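Local coordinates for protein flavodoxin (Methanosarcina acetivorans C2A, PDB 5WID) that binds flavin mononucleotide in a flavodoxin fold and probably serves as an electron carrier, at residues A[19-22]-A[23-27]; A[109-112]-A[113-117]. All coordinates share one frame; numbering follows the deposited sequence.

Interaction 1: residues A[19-22]-A[23-27]; sequences EAIG and NGIES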
loop_
_atom_site.group_PDB
_atom_site.type_symbol
_atom_site.label_atom_id
_atom_site.label_comp_id
_atom_site.label_asym_id
_atom_site.label_seq_id
_atom_site.Cartn_x
_atom_site.Cartn_y
_atom_site.Cartn_z
ATOM N N GLU A 19 -0.387 -0.567 -9.172
ATOM C CA GLU A 19 0.549 -0.421 -10.278
ATOM C C GLU A 19 0.832 1.036 -10.581
ATOM O O GLU A 19 1.969 1.385 -10.933
ATOM C CB GLU A 19 0.005 -1.146 -11.504
ATOM C CG GLU A 19 0.033 -2.640 -11.236
ATOM C CD GLU A 19 -0.720 -3.469 -12.226
ATOM O OE1 GLU A 19 -1.447 -2.904 -13.066
ATOM O OE2 GLU A 19 -0.571 -4.708 -12.151
ATOM N N ALA A 20 -0.168 1.904 -10.420
ATOM C CA ALA A 20 0.056 3.329 -10.651
ATOM C C ALA A 20 0.915 3.943 -9.548
ATOM O O ALA A 20 1.752 4.812 -9.826
ATOM C CB ALA A 20 -1.277 4.071 -10.769
ATOM N N ILE A 21 0.718 3.517 -8.294
ATOM C CA ILE A 21 1.611 3.956 -7.217
ATOM C C ILE A 21 3.045 3.562 -7.544
ATOM O O ILE A 21 3.974 4.368 -7.418
ATOM C CB ILE A 21 1.173 3.366 -5.863
ATOM C CG1 ILE A 21 -0.168 3.955 -5.414
ATOM C CG2 ILE A 21 2.234 3.632 -4.794
ATOM C CD1 ILE A 21 -0.799 3.148 -4.248
ATOM N N GLY A 22 3.241 2.309 -7.969
ATOM C CA GLY A 22 4.575 1.864 -8.337
ATOM C C GLY A 22 5.170 2.672 -9.475
ATOM O O GLY A 22 6.362 2.994 -9.460
ATOM N N ASN A 23 4.348 3.014 -10.473
ATOM C CA ASN A 23 4.817 3.854 -11.570
ATOM C C ASN A 23 5.321 5.194 -11.048
ATOM O O ASN A 23 6.338 5.716 -11.526
ATOM C CB ASN A 23 3.683 4.045 -12.580
ATOM C CG ASN A 23 4.058 4.950 -13.737
ATOM O OD1 ASN A 23 3.794 6.151 -13.713
ATOM N ND2 ASN A 23 4.648 4.369 -14.773
ATOM N N GLY A 24 4.615 5.772 -10.074
ATOM C CA GLY A 24 5.068 7.029 -9.500
ATOM C C GLY A 24 6.384 6.879 -8.755
ATOM O O GLY A 24 7.259 7.745 -8.843
ATOM N N ILE A 25 6.546 5.777 -8.013
ATOM C CA ILE A 25 7.811 5.538 -7.318
ATOM C C ILE A 25 8.941 5.377 -8.329
ATOM O O ILE A 25 10.018 5.976 -8.187
ATOM C CB ILE A 25 7.704 4.312 -6.391
ATOM C CG1 ILE A 25 6.689 4.552 -5.272
ATOM C CG2 ILE A 25 9.071 3.957 -5.771
ATOM C CD1 ILE A 25 6.303 3.283 -4.533
ATOM N N GLU A 26 8.707 4.575 -9.377
ATOM C CA GLU A 26 9.709 4.408 -10.441
ATOM C C GLU A 26 10.120 5.745 -11.040
ATOM O O GLU A 26 11.296 5.952 -11.372
ATOM C CB GLU A 26 9.164 3.525 -11.569
ATOM C CG GLU A 26 9.137 2.045 -11.298
ATOM C CD GLU A 26 8.335 1.273 -12.341
ATOM O OE1 GLU A 26 7.808 1.896 -13.294
ATOM O OE2 GLU A 26 8.223 0.038 -12.200
ATOM N N SER A 27 9.153 6.645 -11.238
ATOM C CA SER A 27 9.417 7.903 -11.924
ATOM C C SER A 27 10.433 8.767 -11.188
ATOM O O SER A 27 11.002 9.685 -11.791
ATOM C CB SER A 27 8.113 8.682 -12.133
ATOM O OG SER A 27 7.694 9.352 -10.952
#

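Interaction 2: residues A[109-112]-A[113-117]; sequences MTVM and DPVLR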
loop_
_atom_site.group_PDB
_atom_site.type_symbol
_atom_site.label_atom_id
_atom_site.label_comp_id
_atom_site.label_asym_id
_atom_site.label_seq_id
_atom_site.Cartn_x
_atom_site.Cartn_y
_atom_site.Cartn_z
ATOM N N MET A 109 4.978 2.015 12.349
ATOM C CA MET A 109 5.291 2.669 11.086
ATOM C C MET A 109 4.817 4.116 11.105
ATOM O O MET A 109 3.874 4.472 11.820
ATOM C CB MET A 109 4.633 1.934 9.912
ATOM C CG MET A 109 5.040 0.478 9.790
ATOM S SD MET A 109 4.341 -0.330 8.339
ATOM C CE MET A 109 5.377 0.351 7.039
ATOM N N THR A 110 5.491 4.957 10.320
ATOM C CA THR A 110 5.047 6.326 10.081
ATOM C C THR A 110 4.298 6.331 8.761
ATOM O O THR A 110 4.910 6.209 7.692
ATOM C CB THR A 110 6.213 7.307 10.045
ATOM O OG1 THR A 110 6.916 7.246 11.288
ATOM C CG2 THR A 110 5.697 8.729 9.822
ATOM N N VAL A 111 2.978 6.472 8.844
ATOM C CA VAL A 111 2.099 6.365 7.690
ATOM C C VAL A 111 2.004 7.729 7.023
ATOM O O VAL A 111 1.642 8.726 7.658
ATOM C CB VAL A 111 0.708 5.852 8.093
ATOM C CG1 VAL A 111 -0.238 5.882 6.884
ATOM C CG2 VAL A 111 0.818 4.458 8.657
ATOM N N MET A 112 2.325 7.770 5.743
ATOM C CA MET A 112 2.219 9.008 4.994
ATOM C C MET A 112 0.770 9.399 4.755
ATOM O O MET A 112 -0.114 8.551 4.609
ATOM C CB MET A 112 2.910 8.859 3.654
ATOM C CG MET A 112 4.383 8.793 3.777
ATOM S SD MET A 112 5.055 8.729 2.147
ATOM C CE MET A 112 4.195 10.051 1.326
ATOM N N ASP A 113 0.537 10.693 4.724
ATOM C CA ASP A 113 -0.682 11.177 4.098
ATOM C C ASP A 113 -0.434 11.348 2.603
ATOM O O ASP A 113 0.679 11.699 2.188
ATOM C CB ASP A 113 -1.101 12.525 4.685
ATOM C CG ASP A 113 -1.434 12.462 6.159
ATOM O OD1 ASP A 113 -2.243 11.607 6.566
ATOM O OD2 ASP A 113 -0.901 13.304 6.909
ATOM N N PRO A 114 -1.441 11.132 1.751
ATOM C CA PRO A 114 -2.801 10.730 2.112
ATOM C C PRO A 114 -2.982 9.220 2.162
ATOM O O PRO A 114 -2.378 8.508 1.354
ATOM C CB PRO A 114 -3.639 11.306 0.971
ATOM C CG PRO A 114 -2.733 11.158 -0.218
ATOM C CD PRO A 114 -1.330 11.438 0.310
ATOM N N VAL A 115 -3.802 8.752 3.100
ATOM C CA VAL A 115 -4.435 7.444 2.955
ATOM C C VAL A 115 -5.408 7.555 1.790
ATOM O O VAL A 115 -6.286 8.424 1.786
ATOM C CB VAL A 115 -5.141 7.045 4.257
ATOM C CG1 VAL A 115 -5.987 5.772 4.081
ATOM C CG2 VAL A 115 -4.119 6.888 5.385
ATOM N N LEU A 116 -5.242 6.704 0.775
ATOM C CA LEU A 116 -5.869 6.927 -0.526
ATOM C C LEU A 116 -6.903 5.847 -0.822
ATOM O O LEU A 116 -6.545 4.695 -1.057
ATOM C CB LEU A 116 -4.809 6.960 -1.631
ATOM C CG LEU A 116 -5.341 7.222 -3.046
ATOM C CD1 LEU A 116 -6.135 8.533 -3.125
ATOM C CD2 LEU A 116 -4.179 7.230 -4.045
ATOM N N ARG A 117 -8.181 6.217 -0.855
ATOM C CA ARG A 117 -9.213 5.286 -1.292
ATOM C C ARG A 117 -9.939 5.869 -2.499
ATOM O O ARG A 117 -10.086 7.087 -2.630
ATOM C CB ARG A 117 -10.203 4.958 -0.159
ATOM C CG ARG A 117 -10.888 6.152 0.411
ATOM C CD ARG A 117 -11.832 5.775 1.557
ATOM N NE ARG A 117 -12.491 6.972 2.063
ATOM C CZ ARG A 117 -13.141 7.037 3.214
ATOM N NH1 ARG A 117 -13.234 5.958 3.997
ATOM N NH2 ARG A 117 -13.696 8.182 3.587
HETATM O O HOH W 1 -0.826 9.863 8.194
HETATM O O HOH W 2 -0.978 6.460 2.885
#

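Interaction 1: residues A[19-22]-A[23-27]
Asn23 and Gly24 take up the helical bonds offered by Glu19 and Ala20, and the backbone runs unbroken from 19-22 into 23-27 as one alpha-helix. Four i to i+4 bonds join the segments. Asn23 N reaches Glu19 O at 2.9 Å, and Gly24 N reaches Ala20 O at 3.0 Å. In both, the donor is tilted 26° from the carbonyl plane. Ile25 N lies in the carbonyl plane of Ile21 O. The bond from Glu26 N to Gly22 O is the shortest of the four, 2.8 Å, and the straightest, 172° at the hydrogen.

Ile21 and Ile25 sit one turn apart. The CG2 branch of Ile21 meets the CD1 end of Ile25 at 4.1 Å. Ile25 CG1 also lies 3.5 Å from Ile21 O. Ile21 packs on Val5 of strand 2-8, and Ile25 on Val5 and Ala3. On another side, Ala20 touches Leu127 and Cys130 of helix 124-143. The carboxylate of Glu19 is held by a salt bridge with Lys15. Ser27 OG donates to Gly24 O at 2.7 Å.

The helix is the crossover of the beta-alpha-beta unit formed with strands 2-8 and 31-36. Backbone bonds carry the polar part of the contact, while the isoleucine pair supplies apolar surface that packs on the sheet.

Interaction 2: residues A[109-112]-A[113-117]
Val111 CG1 faces Val115 CG2 at 4.3 Å, a loose apolar contact between two methyl groups. The chain bows out between these valines, and a cis peptide bond joins Asp113 to Pro114. The side chain of Met112 bends at its last torsion (chi3 48°), which brings CE to 4.0 Å from Asp113 O.

The interruption belongs to strand 110-119, which pairs in parallel with strand 83-90 in the flavodoxin sheet. Thr110 and Met112 bond to that strand before the break, and Leu116 bonds to it after.

No direct hydrogen bond joins 109-112 to 113-117. Two waters do the bridging. One donates to Val111 O and to Asp113 OD1, both at 2.8 Å. Asp113 CG lies beside its own backbone N (chi1 -63°), and from there the carboxylate reaches this water. The other water donates to Met112 O at 2.8 Å and to Pro114 O at 2.9 Å.

Helix 96-106, the crossover between strands 83-90 and 110-119, covers the valines: Met104 and Arg105 touch Val111, and Ala101 touches Val115. Met112 packs against helix 124-143, at Asp136, Ile137 and Lys140.

Interaction 1 lies on the crossover helix after strand 2-8, and interaction 2 on the later strand 110-119. Their centres are 16 Å apart. The nearest atoms come within about 5 Å, but the two do not touch. Helix 124-143 links the segments, though not the contacts themselves: Cys130 touches Ala20 and, on segment 113-117, Leu116. Both contacts lie off the FMN. The side chain of Glu19 is about 11 Å from the bound FMN, and that of Val115 about 13 Å. Segment 113-117 has an indirect tie to the site: Arg117 NH1 hydrogen-bonds to O of Gly94, an FMN-binding residue.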